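Local coordinates for protein dihydropyrimidinase (Dictyostelium discoideum, PDB 2FTW) that catalyses the zinc-dependent, reversible hydrolytic ring opening of dihydropyrimidines such as 5,6-dihydrouracil, the second step of reductive pyrimidine degradation, as a homotetramer, at residues A[26-31]-A[400-405]; A[185-190]-A[382-387]; A[276-281]-A[424-429]; A[309-314]-A[366-371]. All blocks are in the same frame, centred on the assembly; numbering follows the deposited sequence.

Contact 1 of 4, residues A[26-31]-A[400-405]; sequences SDVLVE and GDIVIW
Val30 and Gly400 have the closest CA atoms of the two segments, 5.8 Å apart, where strand 27-31 lies over the short lead-in to strand 402-406. The two strands belong to different sheets of the chain, so this is face packing between layers, as in a beta-sandwich, and not strand pairing. Val28 and Ile402 reach toward each other tip to tip, with Val28 CG1 3.8 Å from Ile402 CD1. The isoleucine chain is extended (chi2 -172°), which carries its terminal methyl out across the interface, while its CG2 branch stays back beside the carbonyl carbon. Two residues further along the first strand, Val30 straddles the backbone of Gly400: CG1 stands 4.0 Å and CG2 4.1 Å from Gly400 CA. With no side chain at Gly400, both valine methyls can settle directly on the main chain, and the layers draw together at this end.

Leu58 of strand 57-64, the antiparallel partner of strand 402-406, touches both Val28 and Ile402, and Ile394 adds to the cover of Val28. The charged neighbours face elsewhere: Asp27 forms a salt bridge with Lys13, and Asp401 forms one with Lys391. Side chains alternate in direction along the contact: Val28, Val30 and Ile402 point inward, Leu29 and Asp401 away. Between the two segments the contact is made by methyl groups and a glycine CA, so it rests on the fit of buried apolar surfaces; the polar bonds of Asp27 and Asp401 go to other partners.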
loop_
_atom_site.group_PDB
_atom_site.type_symbol
_atom_site.label_atom_id
_atom_site.label_comp_id
_atom_site.label_asym_id
_atom_site.label_seq_id
_atom_site.Cartn_x
_atom_site.Cartn_y
_atom_site.Cartn_z
ATOM N N SER A 26 -2.652 18.439 -38.719
ATOM C CA SER A 26 -3.500 18.122 -39.878
ATOM C C SER A 26 -4.697 19.067 -40.018
ATOM O O SER A 26 -5.232 19.573 -39.035
ATOM C CB SER A 26 -3.996 16.669 -39.812
ATOM O OG SER A 26 -3.181 15.797 -40.586
ATOM N N ASP A 27 -5.124 19.287 -41.258
ATOM C CA ASP A 27 -6.391 19.974 -41.508
ATOM C C ASP A 27 -7.524 18.956 -41.482
ATOM O O ASP A 27 -7.335 17.790 -41.848
ATOM C CB ASP A 27 -6.352 20.716 -42.844
ATOM C CG ASP A 27 -5.210 21.698 -42.918
ATOM O OD1 ASP A 27 -4.647 22.063 -41.843
ATOM O OD2 ASP A 27 -4.869 22.109 -44.039
ATOM N N VAL A 28 -8.694 19.406 -41.036
ATOM C CA VAL A 28 -9.871 18.550 -40.899
ATOM C C VAL A 28 -11.054 19.136 -41.686
ATOM O O VAL A 28 -11.416 20.293 -41.514
ATOM C CB VAL A 28 -10.258 18.356 -39.409
ATOM C CG1 VAL A 28 -11.548 17.550 -39.252
ATOM C CG2 VAL A 28 -9.120 17.677 -38.643
ATOM N N LEU A 29 -11.639 18.307 -42.548
ATOM C CA LEU A 29 -12.842 18.656 -43.294
ATOM C C LEU A 29 -14.062 17.903 -42.747
ATOM O O LEU A 29 -14.035 16.684 -42.538
ATOM C CB LEU A 29 -12.629 18.348 -44.773
ATOM C CG LEU A 29 -13.819 18.427 -45.738
ATOM C CD1 LEU A 29 -14.240 19.869 -45.970
ATOM C CD2 LEU A 29 -13.439 17.744 -47.041
ATOM N N VAL A 30 -15.129 18.644 -42.499
ATOM C CA VAL A 30 -16.396 18.070 -42.057
ATOM C C VAL A 30 -17.404 18.337 -43.142
ATOM O O VAL A 30 -17.503 19.466 -43.630
ATOM C CB VAL A 30 -16.892 18.713 -40.739
ATOM C CG1 VAL A 30 -18.246 18.138 -40.315
ATOM C CG2 VAL A 30 -15.856 18.533 -39.641
ATOM N N GLU A 31 -18.134 17.292 -43.528
ATOM C CA GLU A 31 -19.197 17.412 -44.501
ATOM C C GLU A 31 -20.457 16.748 -43.963
ATOM O O GLU A 31 -20.404 15.698 -43.330
ATOM C CB GLU A 31 -18.770 16.817 -45.849
ATOM C CG GLU A 31 -19.856 16.849 -46.902
ATOM C CD GLU A 31 -19.312 16.987 -48.313
ATOM O OE1 GLU A 31 -18.883 15.960 -48.895
ATOM O OE2 GLU A 31 -19.338 18.129 -48.841
ATOM N N GLY A 400 -18.590 15.261 -36.540
ATOM C CA GLY A 400 -17.879 16.517 -36.631
ATOM C C GLY A 400 -18.172 17.446 -35.473
ATOM O O GLY A 400 -18.556 18.599 -35.694
ATOM N N ASP A 401 -17.991 16.928 -34.252
ATOM C CA ASP A 401 -17.996 17.718 -33.007
ATOM C C ASP A 401 -16.541 17.957 -32.580
ATOM O O ASP A 401 -15.854 17.030 -32.152
ATOM C CB ASP A 401 -18.705 16.972 -31.874
ATOM C CG ASP A 401 -20.161 16.609 -32.199
ATOM O OD1 ASP A 401 -20.756 17.191 -33.140
ATOM O OD2 ASP A 401 -20.714 15.731 -31.481
ATOM N N ILE A 402 -16.072 19.197 -32.711
ATOM C CA ILE A 402 -14.664 19.525 -32.498
ATOM C C ILE A 402 -14.486 20.834 -31.716
ATOM O O ILE A 402 -15.221 21.795 -31.927
ATOM C CB ILE A 402 -13.921 19.608 -33.849
ATOM C CG1 ILE A 402 -14.132 18.287 -34.621
ATOM C CG2 ILE A 402 -12.431 19.927 -33.639
ATOM C CD1 ILE A 402 -13.324 18.114 -35.900
ATOM N N VAL A 403 -13.494 20.854 -30.831
ATOM C CA VAL A 403 -13.159 22.048 -30.061
ATOM C C VAL A 403 -11.806 22.592 -30.476
ATOM O O VAL A 403 -10.806 21.876 -30.448
ATOM C CB VAL A 403 -13.120 21.752 -28.558
ATOM C CG1 VAL A 403 -12.882 23.029 -27.742
ATOM C CG2 VAL A 403 -14.401 21.149 -28.148
ATOM N N ILE A 404 -11.786 23.868 -30.856
ATOM C CA ILE A 404 -10.550 24.593 -31.073
ATOM C C ILE A 404 -10.097 25.173 -29.740
ATOM O O ILE A 404 -10.691 26.109 -29.206
ATOM C CB ILE A 404 -10.705 25.675 -32.143
ATOM C CG1 ILE A 404 -11.141 25.012 -33.453
ATOM C CG2 ILE A 404 -9.387 26.394 -32.350
ATOM C CD1 ILE A 404 -11.487 25.966 -34.547
ATOM N N TRP A 405 -9.028 24.589 -29.221
ATOM C CA TRP A 405 -8.531 24.850 -27.891
ATOM C C TRP A 405 -7.305 25.752 -27.981
ATOM O O TRP A 405 -6.420 25.496 -28.787
ATOM C CB TRP A 405 -8.126 23.509 -27.262
ATOM C CG TRP A 405 -7.863 23.622 -25.814
ATOM C CD1 TRP A 405 -6.653 23.809 -25.211
ATOM C CD2 TRP A 405 -8.833 23.605 -24.780
ATOM N NE1 TRP A 405 -6.810 23.905 -23.853
ATOM C CE2 TRP A 405 -8.144 23.786 -23.559
ATOM C CE3 TRP A 405 -10.226 23.458 -24.758
ATOM C CZ2 TRP A 405 -8.797 23.804 -22.330
ATOM C CZ3 TRP A 405 -10.877 23.475 -23.528
ATOM C CH2 TRP A 405 -10.156 23.660 -22.335
#

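Contact 2 of 4, residues A[185-190]-A[382-387]; sequences GAIAQV and ARIFNI
Ile384 and Phe385, where helix 370-384 runs out, pack against Ile187, just before strand 188-190, and Gln189 within it. The second segment opens with Ala382, whose carbonyl accepts from Ile387 N at 2.7 Å and so fixes the turn that ends the helix. Arg383 takes no part across the contact and forms salt bridges with Asp20 and Glu380. Ile384 then offers its CG2 branch, which lies 4.0 Å from Ile187 CD1; the two isoleucines cross obliquely. The same Ile384 CG2 also sits 3.9 Å above the ring plane of Phe385, toward the rim.

Phe385 is the first residue past the helix, and the far end of its ring comes close to Ile187 and Gln189. Its CE1 is 4.0 Å from Ile187 CG2, and its CZ is 3.9 Å from Gln189 NE2. Both partners approach the ring obliquely, and the glutamine amide is turned 66° from the ring plane. An extended chain (chi2 169°) brings the amide this far. Asn386, with positive phi, is the C-prime residue of a Schellman motif completed by a weak bond from its N to Arg383 O. Ile387 supplies the other backbone donor and turns its side chain onto Phe96.

Gln189 is two residues before the zinc ligand His191, and its side chain is about 6 Å from that of His66. Ala188 and Val190 pack onto helix 171-184, whereas the end of helix 370-384 places the Phe385 ring among the strands of the (beta-alpha)8 barrel, against Ile98 of strand 94-101 and Tyr244 of strand 243-245, which it meets edge-to-face.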
loop_
_atom_site.group_PDB
_atom_site.type_symbol
_atom_site.label_atom_id
_atom_site.label_comp_id
_atom_site.label_asym_id
_atom_site.label_seq_id
_atom_site.Cartn_x
_atom_site.Cartn_y
_atom_site.Cartn_z
ATOM N N GLY A 185 -26.533 -6.381 -20.209
ATOM C CA GLY A 185 -25.367 -5.726 -20.773
ATOM C C GLY A 185 -25.300 -4.232 -20.480
ATOM O O GLY A 185 -24.825 -3.439 -21.311
ATOM N N ALA A 186 -25.768 -3.835 -19.303
ATOM C CA ALA A 186 -25.675 -2.432 -18.882
ATOM C C ALA A 186 -24.596 -2.275 -17.812
ATOM O O ALA A 186 -24.384 -3.181 -17.001
ATOM C CB ALA A 186 -27.037 -1.937 -18.357
ATOM N N ILE A 187 -23.911 -1.135 -17.819
ATOM C CA ILE A 187 -23.051 -0.774 -16.701
ATOM C C ILE A 187 -23.900 -0.344 -15.494
ATOM O O ILE A 187 -24.971 0.275 -15.629
ATOM C CB ILE A 187 -21.994 0.317 -17.059
ATOM C CG1 ILE A 187 -20.945 0.433 -15.939
ATOM C CG2 ILE A 187 -22.651 1.670 -17.311
ATOM C CD1 ILE A 187 -19.569 0.931 -16.415
ATOM N N ALA A 188 -23.409 -0.710 -14.314
ATOM C CA ALA A 188 -24.053 -0.397 -13.049
ATOM C C ALA A 188 -23.335 0.774 -12.378
ATOM O O ALA A 188 -22.171 0.648 -11.936
ATOM C CB ALA A 188 -24.015 -1.609 -12.150
ATOM N N GLN A 189 -24.018 1.914 -12.313
ATOM C CA GLN A 189 -23.502 3.096 -11.607
ATOM C C GLN A 189 -23.917 3.129 -10.132
ATOM O O GLN A 189 -24.996 2.679 -9.774
ATOM C CB GLN A 189 -23.997 4.367 -12.293
ATOM C CG GLN A 189 -23.484 4.568 -13.697
ATOM C CD GLN A 189 -24.218 5.686 -14.410
ATOM O OE1 GLN A 189 -25.442 5.629 -14.594
ATOM N NE2 GLN A 189 -23.492 6.708 -14.798
ATOM N N VAL A 190 -23.085 3.714 -9.283
ATOM C CA VAL A 190 -23.357 3.731 -7.847
ATOM C C VAL A 190 -23.047 5.106 -7.214
ATOM O O VAL A 190 -21.932 5.623 -7.369
ATOM C CB VAL A 190 -22.551 2.599 -7.134
ATOM C CG1 VAL A 190 -22.954 2.470 -5.681
ATOM C CG2 VAL A 190 -22.752 1.254 -7.833
ATOM N N ALA A 382 -16.649 7.935 -23.826
ATOM C CA ALA A 382 -17.302 7.429 -25.033
ATOM C C ALA A 382 -17.228 5.910 -25.117
ATOM O O ALA A 382 -18.210 5.260 -25.415
ATOM C CB ALA A 382 -16.672 8.046 -26.286
ATOM N N ARG A 383 -16.054 5.366 -24.843
ATOM C CA ARG A 383 -15.854 3.922 -24.827
ATOM C C ARG A 383 -16.641 3.262 -23.688
ATOM O O ARG A 383 -17.255 2.228 -23.884
ATOM C CB ARG A 383 -14.367 3.594 -24.716
ATOM C CG ARG A 383 -13.620 3.862 -25.993
ATOM C CD ARG A 383 -12.183 3.408 -25.917
ATOM N NE ARG A 383 -11.385 4.318 -25.112
ATOM C CZ ARG A 383 -10.446 5.146 -25.570
ATOM N NH1 ARG A 383 -10.137 5.211 -26.854
ATOM N NH2 ARG A 383 -9.802 5.925 -24.709
ATOM N N ILE A 384 -16.639 3.885 -22.514
ATOM C CA ILE A 384 -17.335 3.325 -21.363
ATOM C C ILE A 384 -18.842 3.261 -21.579
ATOM O O ILE A 384 -19.472 2.273 -21.214
ATOM C CB ILE A 384 -16.989 4.074 -20.046
ATOM C CG1 ILE A 384 -15.553 3.756 -19.613
ATOM C CG2 ILE A 384 -17.968 3.677 -18.902
ATOM C CD1 ILE A 384 -15.009 4.709 -18.506
ATOM N N PHE A 385 -19.418 4.308 -22.170
ATOM C CA PHE A 385 -20.858 4.357 -22.425
ATOM C C PHE A 385 -21.209 3.975 -23.868
ATOM O O PHE A 385 -22.326 4.191 -24.319
ATOM C CB PHE A 385 -21.424 5.725 -22.015
ATOM C CG PHE A 385 -21.306 5.983 -20.537
ATOM C CD1 PHE A 385 -22.147 5.331 -19.645
ATOM C CD2 PHE A 385 -20.297 6.794 -20.031
ATOM C CE1 PHE A 385 -22.022 5.524 -18.252
ATOM C CE2 PHE A 385 -20.158 7.008 -18.646
ATOM C CZ PHE A 385 -21.023 6.371 -17.755
ATOM N N ASN A 386 -20.235 3.418 -24.577
ATOM C CA ASN A 386 -20.442 2.758 -25.876
ATOM C C ASN A 386 -20.951 3.660 -26.992
ATOM O O ASN A 386 -21.922 3.354 -27.656
ATOM C CB ASN A 386 -21.342 1.526 -25.744
ATOM C CG ASN A 386 -21.108 0.526 -26.868
ATOM O OD1 ASN A 386 -20.088 0.597 -27.558
ATOM N ND2 ASN A 386 -22.044 -0.399 -27.060
ATOM N N ILE A 387 -20.278 4.791 -27.165
ATOM C CA ILE A 387 -20.587 5.741 -28.238
ATOM C C ILE A 387 -19.287 6.177 -28.938
ATOM O O ILE A 387 -19.238 7.206 -29.595
ATOM C CB ILE A 387 -21.386 6.946 -27.680
ATOM C CG1 ILE A 387 -20.576 7.682 -26.598
ATOM C CG2 ILE A 387 -22.743 6.461 -27.155
ATOM C CD1 ILE A 387 -21.349 8.620 -25.735
#

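Contact 3 of 4, residues A[276-281]-A[424-429]; sequences LGVDGS and FNIFEG
Val278 wedges its CG1 methyl against the type I beta turn formed by Asn425 to Glu428, in the loop ahead of strand 431-441; the valine itself follows directly on helix 273-277 of the (beta-alpha)8 barrel domain. That methyl meets main chain and ring at once, 3.7 Å from Ile426 O and 3.8 Å from Phe427 CD1. Val278 and Phe427 cross at about a right angle, and the methyl comes at the ring obliquely. With CG1 beside the backbone N (chi1 -49°), CG2 is turned toward the isoleucine and makes a looser contact, 4.3 Å from Ile426 CD1. Gly277 meets the ring at its edge, near the plane, where the bare CA is 4.1 Å from Phe427 CE1.

Behind this first shell the turn braces its own aromatic group. Ile426 CG1 lies over the centre of the Phe427 ring, 3.8 Å above its plane, and so holds one face. Asn425 forms an Asx turn: its OD1 receives Phe427 N at 3.0 Å on a lone pair in the carbonyl plane, which ties the phenylalanine backbone to the start of the turn. Asn425 is anchored by ND2 bonds to Asp353 and His418, and Ile426 N separately donates to Asn349 OD1. On the helix side Lys307 donates to Gly277 O.

Each segment carries its own internal bonds, and across the contact the two meet through apolar packing and the Val278 methyl on Ile426 O. Past the valine, a second Asx turn closes the first segment: Asp279 OD1 takes the Ser281 N from above the carboxylate plane and the Ser281 OG, at 2.6 Å, on its syn side.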
loop_
_atom_site.group_PDB
_atom_site.type_symbol
_atom_site.label_atom_id
_atom_site.label_comp_id
_atom_site.label_asym_id
_atom_site.label_seq_id
_atom_site.Cartn_x
_atom_site.Cartn_y
_atom_site.Cartn_z
ATOM N N LEU A 276 -11.875 18.343 -8.653
ATOM C CA LEU A 276 -10.584 18.555 -9.282
ATOM C C LEU A 276 -10.122 20.001 -9.182
ATOM O O LEU A 276 -8.928 20.284 -9.355
ATOM C CB LEU A 276 -10.635 18.093 -10.744
ATOM C CG LEU A 276 -10.809 16.576 -10.914
ATOM C CD1 LEU A 276 -10.929 16.230 -12.383
ATOM C CD2 LEU A 276 -9.680 15.762 -10.259
ATOM N N GLY A 277 -11.057 20.894 -8.853
ATOM C CA GLY A 277 -10.838 22.334 -8.922
ATOM C C GLY A 277 -10.890 23.121 -7.620
ATOM O O GLY A 277 -10.268 24.179 -7.535
ATOM N N VAL A 278 -11.631 22.647 -6.616
ATOM C CA VAL A 278 -11.739 23.385 -5.337
ATOM C C VAL A 278 -11.767 22.464 -4.121
ATOM O O VAL A 278 -11.941 21.252 -4.239
ATOM C CB VAL A 278 -12.968 24.349 -5.298
ATOM C CG1 VAL A 278 -13.028 25.223 -6.556
ATOM C CG2 VAL A 278 -14.270 23.588 -5.160
ATOM N N ASP A 279 -11.585 23.044 -2.943
ATOM C CA ASP A 279 -11.659 22.248 -1.725
ATOM C C ASP A 279 -12.815 22.696 -0.851
ATOM O O ASP A 279 -13.409 23.746 -1.095
ATOM C CB ASP A 279 -10.321 22.246 -0.986
ATOM C CG ASP A 279 -10.061 23.520 -0.227
ATOM O OD1 ASP A 279 -10.985 24.342 -0.066
ATOM O OD2 ASP A 279 -8.911 23.685 0.232
ATOM N N GLY A 280 -13.127 21.890 0.163
ATOM C CA GLY A 280 -14.345 22.059 0.957
ATOM C C GLY A 280 -14.256 23.086 2.071
ATOM O O GLY A 280 -15.204 23.261 2.823
ATOM N N SER A 281 -13.117 23.761 2.180
ATOM C CA SER A 281 -12.931 24.841 3.152
ATOM C C SER A 281 -13.860 26.038 2.898
ATOM O O SER A 281 -14.014 26.890 3.774
ATOM C CB SER A 281 -11.467 25.309 3.151
ATOM O OG SER A 281 -11.135 25.978 1.933
ATOM N N PHE A 424 -23.968 32.436 -9.363
ATOM C CA PHE A 424 -22.811 32.091 -8.538
ATOM C C PHE A 424 -21.997 31.041 -9.279
ATOM O O PHE A 424 -22.564 30.245 -10.032
ATOM C CB PHE A 424 -23.260 31.568 -7.168
ATOM C CG PHE A 424 -22.141 31.434 -6.160
ATOM C CD1 PHE A 424 -21.771 32.517 -5.369
ATOM C CD2 PHE A 424 -21.462 30.224 -6.000
ATOM C CE1 PHE A 424 -20.747 32.404 -4.441
ATOM C CE2 PHE A 424 -20.430 30.105 -5.071
ATOM C CZ PHE A 424 -20.070 31.196 -4.296
ATOM N N ASN A 425 -20.672 31.093 -9.103
ATOM C CA ASN A 425 -19.724 30.119 -9.658
ATOM C C ASN A 425 -18.733 29.676 -8.564
ATOM O O ASN A 425 -18.132 30.505 -7.867
ATOM C CB ASN A 425 -18.983 30.729 -10.858
ATOM C CG ASN A 425 -18.419 29.677 -11.811
ATOM O OD1 ASN A 425 -17.648 28.815 -11.410
ATOM N ND2 ASN A 425 -18.774 29.774 -13.081
ATOM N N ILE A 426 -18.576 28.364 -8.397
ATOM C CA ILE A 426 -17.667 27.837 -7.378
ATOM C C ILE A 426 -16.188 28.034 -7.760
ATOM O O ILE A 426 -15.324 28.076 -6.889
ATOM C CB ILE A 426 -17.978 26.359 -7.022
ATOM C CG1 ILE A 426 -17.707 25.425 -8.202
ATOM C CG2 ILE A 426 -19.437 26.238 -6.507
ATOM C CD1 ILE A 426 -17.689 23.968 -7.791
ATOM N N PHE A 427 -15.927 28.188 -9.059
ATOM C CA PHE A 427 -14.589 28.482 -9.578
ATOM C C PHE A 427 -14.318 29.991 -9.693
ATOM O O PHE A 427 -13.368 30.400 -10.344
ATOM C CB PHE A 427 -14.367 27.793 -10.941
ATOM C CG PHE A 427 -14.730 26.343 -10.945
ATOM C CD1 PHE A 427 -13.978 25.418 -10.198
ATOM C CD2 PHE A 427 -15.837 25.894 -11.654
ATOM C CE1 PHE A 427 -14.322 24.068 -10.172
ATOM C CE2 PHE A 427 -16.188 24.543 -11.643
ATOM C CZ PHE A 427 -15.433 23.628 -10.894
ATOM N N GLU A 428 -15.124 30.815 -9.021
ATOM C CA GLU A 428 -14.920 32.271 -9.037
ATOM C C GLU A 428 -13.470 32.673 -8.727
ATOM O O GLU A 428 -12.867 32.196 -7.756
ATOM C CB GLU A 428 -15.858 32.956 -8.043
ATOM C CG GLU A 428 -15.849 34.478 -8.116
ATOM C CD GLU A 428 -16.582 35.030 -9.323
ATOM O OE1 GLU A 428 -17.625 34.453 -9.714
ATOM O OE2 GLU A 428 -16.131 36.065 -9.862
ATOM N N GLY A 429 -12.928 33.563 -9.562
ATOM C CA GLY A 429 -11.585 34.115 -9.378
ATOM C C GLY A 429 -10.437 33.202 -9.764
ATOM O O GLY A 429 -9.286 33.599 -9.657
#

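Contact 4 of 4, residues A[309-314]-A[366-371]; sequences VLMDYL and GKLTWC
Asp312 and Lys367 form a salt bridge between helix 306-316, of the (beta-alpha)8 barrel domain, and the turn that leads into helix 370-384. Lys367 NZ donates to Asp312 OD1 over 2.5 Å, a short separation whose exact value deserves caution, and approaches from above the carboxylate plane, 40° out of it. The lysine chain is extended up to its last bond, where a bend (chi4 -84°) swings the ammonium onto the acid. The same NZ also donates to the carbonyl O of Gly308, so the lysine grips both a side chain and the backbone of the helix. Lys262 of a neighbouring subunit packs on Asp312 and may add to the positive field around it. Gly366 ends the preceding helix 354-363 in a Schellman motif, and its carbonyl accepts from Arg477 of the neighbouring subunit, which places this corner at a subunit interface. Thr369 is the N-cap of helix 370-384.

On its way to the acid the lysine lays its methylenes against the methionine: Lys367 CD is 3.6 Å from Met311 CG, the two chains passing at a slant.

Deeper in, Val358 of helix 354-363 touches both Met311 and Leu368. Met311, bent at both chi2 (65°) and chi3, crosses Leu368 at about a right angle, bringing its SD within 3.8 Å of Leu368 CD1.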
loop_
_atom_site.group_PDB
_atom_site.type_symbol
_atom_site.label_atom_id
_atom_site.label_comp_id
_atom_site.label_asym_id
_atom_site.label_seq_id
_atom_site.Cartn_x
_atom_site.Cartn_y
_atom_site.Cartn_z
ATOM N N VAL A 309 -4.420 14.653 -5.688
ATOM C CA VAL A 309 -4.416 13.183 -5.645
ATOM C C VAL A 309 -5.459 12.592 -6.584
ATOM O O VAL A 309 -5.201 11.593 -7.236
ATOM C CB VAL A 309 -4.647 12.664 -4.199
ATOM C CG1 VAL A 309 -4.893 11.143 -4.166
ATOM C CG2 VAL A 309 -3.460 13.011 -3.322
ATOM N N LEU A 310 -6.633 13.211 -6.647
ATOM C CA LEU A 310 -7.650 12.835 -7.626
ATOM C C LEU A 310 -7.105 12.936 -9.070
ATOM O O LEU A 310 -7.376 12.050 -9.894
ATOM C CB LEU A 310 -8.922 13.677 -7.455
ATOM C CG LEU A 310 -9.766 13.399 -6.198
ATOM C CD1 LEU A 310 -11.017 14.247 -6.219
ATOM C CD2 LEU A 310 -10.158 11.914 -6.039
ATOM N N MET A 311 -6.336 13.990 -9.364
ATOM C CA MET A 311 -5.743 14.174 -10.697
ATOM C C MET A 311 -4.629 13.168 -10.971
ATOM O O MET A 311 -4.521 12.658 -12.086
ATOM C CB MET A 311 -5.231 15.598 -10.876
ATOM C CG MET A 311 -4.796 15.945 -12.293
ATOM S SD MET A 311 -6.150 15.915 -13.481
ATOM C CE MET A 311 -6.877 17.545 -13.281
ATOM N N ASP A 312 -3.806 12.876 -9.967
ATOM C CA ASP A 312 -2.831 11.770 -10.060
ATOM C C ASP A 312 -3.481 10.457 -10.498
ATOM O O ASP A 312 -3.015 9.802 -11.433
ATOM C CB ASP A 312 -2.136 11.541 -8.705
ATOM C CG ASP A 312 -1.166 12.664 -8.332
ATOM O OD1 ASP A 312 -0.802 13.480 -9.208
ATOM O OD2 ASP A 312 -0.763 12.718 -7.149
ATOM N N TYR A 313 -4.569 10.074 -9.837
ATOM C CA TYR A 313 -5.275 8.832 -10.195
ATOM C C TYR A 313 -5.870 8.898 -11.586
ATOM O O TYR A 313 -5.883 7.903 -12.323
ATOM C CB TYR A 313 -6.390 8.560 -9.206
ATOM C CG TYR A 313 -5.928 7.906 -7.930
ATOM C CD1 TYR A 313 -5.321 6.660 -7.961
ATOM C CD2 TYR A 313 -6.122 8.512 -6.691
ATOM C CE1 TYR A 313 -4.895 6.021 -6.781
ATOM C CE2 TYR A 313 -5.711 7.876 -5.500
ATOM C CZ TYR A 313 -5.100 6.633 -5.568
ATOM O OH TYR A 313 -4.692 5.991 -4.425
ATOM N N LEU A 314 -6.383 10.080 -11.922
ATOM C CA LEU A 314 -6.936 10.331 -13.226
ATOM C C LEU A 314 -5.884 10.123 -14.289
ATOM O O LEU A 314 -6.118 9.383 -15.241
ATOM C CB LEU A 314 -7.510 11.748 -13.305
ATOM C CG LEU A 314 -8.333 12.077 -14.543
ATOM C CD1 LEU A 314 -9.597 11.237 -14.583
ATOM C CD2 LEU A 314 -8.682 13.543 -14.580
ATOM N N GLY A 366 1.701 19.710 -15.076
ATOM C CA GLY A 366 2.553 18.627 -15.570
ATOM C C GLY A 366 1.978 17.242 -15.297
ATOM O O GLY A 366 2.578 16.236 -15.657
ATOM N N LYS A 367 0.785 17.202 -14.703
ATOM C CA LYS A 367 0.153 15.952 -14.301
ATOM C C LYS A 367 -0.407 15.189 -15.483
ATOM O O LYS A 367 -0.331 13.971 -15.498
ATOM C CB LYS A 367 -0.945 16.200 -13.258
ATOM C CG LYS A 367 -0.431 16.245 -11.836
ATOM C CD LYS A 367 -1.525 16.711 -10.911
ATOM C CE LYS A 367 -1.007 17.132 -9.555
ATOM N NZ LYS A 367 -0.856 15.956 -8.686
ATOM N N LEU A 368 -0.940 15.899 -16.469
ATOM C CA LEU A 368 -1.511 15.282 -17.663
ATOM C C LEU A 368 -0.839 15.810 -18.914
ATOM O O LEU A 368 -0.633 17.014 -19.056
ATOM C CB LEU A 368 -3.017 15.590 -17.811
ATOM C CG LEU A 368 -4.102 15.155 -16.815
ATOM C CD1 LEU A 368 -5.420 15.754 -17.244
ATOM C CD2 LEU A 368 -4.224 13.655 -16.704
ATOM N N THR A 369 -0.570 14.905 -19.847
ATOM C CA THR A 369 -0.234 15.299 -21.220
ATOM C C THR A 369 -1.499 15.709 -21.973
ATOM O O THR A 369 -2.616 15.531 -21.493
ATOM C CB THR A 369 0.430 14.162 -22.015
ATOM O OG1 THR A 369 -0.530 13.130 -22.267
ATOM C CG2 THR A 369 1.646 13.589 -21.282
ATOM N N TRP A 370 -1.317 16.252 -23.169
ATOM C CA TRP A 370 -2.438 16.616 -24.038
ATOM C C TRP A 370 -3.346 15.411 -24.378
ATOM O O TRP A 370 -4.580 15.513 -24.335
ATOM C CB TRP A 370 -1.908 17.212 -25.345
ATOM C CG TRP A 370 -1.354 18.599 -25.256
ATOM C CD1 TRP A 370 -1.326 19.420 -24.161
ATOM C CD2 TRP A 370 -0.794 19.354 -26.335
ATOM N NE1 TRP A 370 -0.751 20.625 -24.491
ATOM C CE2 TRP A 370 -0.428 20.616 -25.820
ATOM C CE3 TRP A 370 -0.537 19.074 -27.681
ATOM C CZ2 TRP A 370 0.171 21.601 -26.607
ATOM C CZ3 TRP A 370 0.058 20.058 -28.466
ATOM C CH2 TRP A 370 0.406 21.303 -27.922
ATOM N N CYS A 371 -2.732 14.295 -24.752
ATOM C CA CYS A 371 -3.478 13.053 -25.063
ATOM C C CYS A 371 -4.247 12.491 -23.855
ATOM O O CYS A 371 -5.373 12.050 -23.984
ATOM C CB CYS A 371 -2.527 11.987 -25.640
ATOM S SG CYS A 371 -1.861 12.427 -27.285
#

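How the contacts relate
Contact 1 joins residues near the start of the chain to strand 402-406 across two sheets, and the chain between its segments holds contacts 2 and 4 entirely. Contact 3 alternates with contact 1 along the sequence, as it does with contact 2. Contacts 2 and 4 share helix 370-384: one uses its C-terminal end, the other its approach, with centres 22 Å apart. Contacts 3 and 4 touch directly, Leu276 packing on Leu310 and Leu314. Contacts 2 and 3 lie on opposite sides of the chain's centre, 29 Å apart between centres. Sequence-distant parts are thereby tied around the zinc-bearing barrel, with contact 1 in the sandwich region and contact 2 nearest the metals.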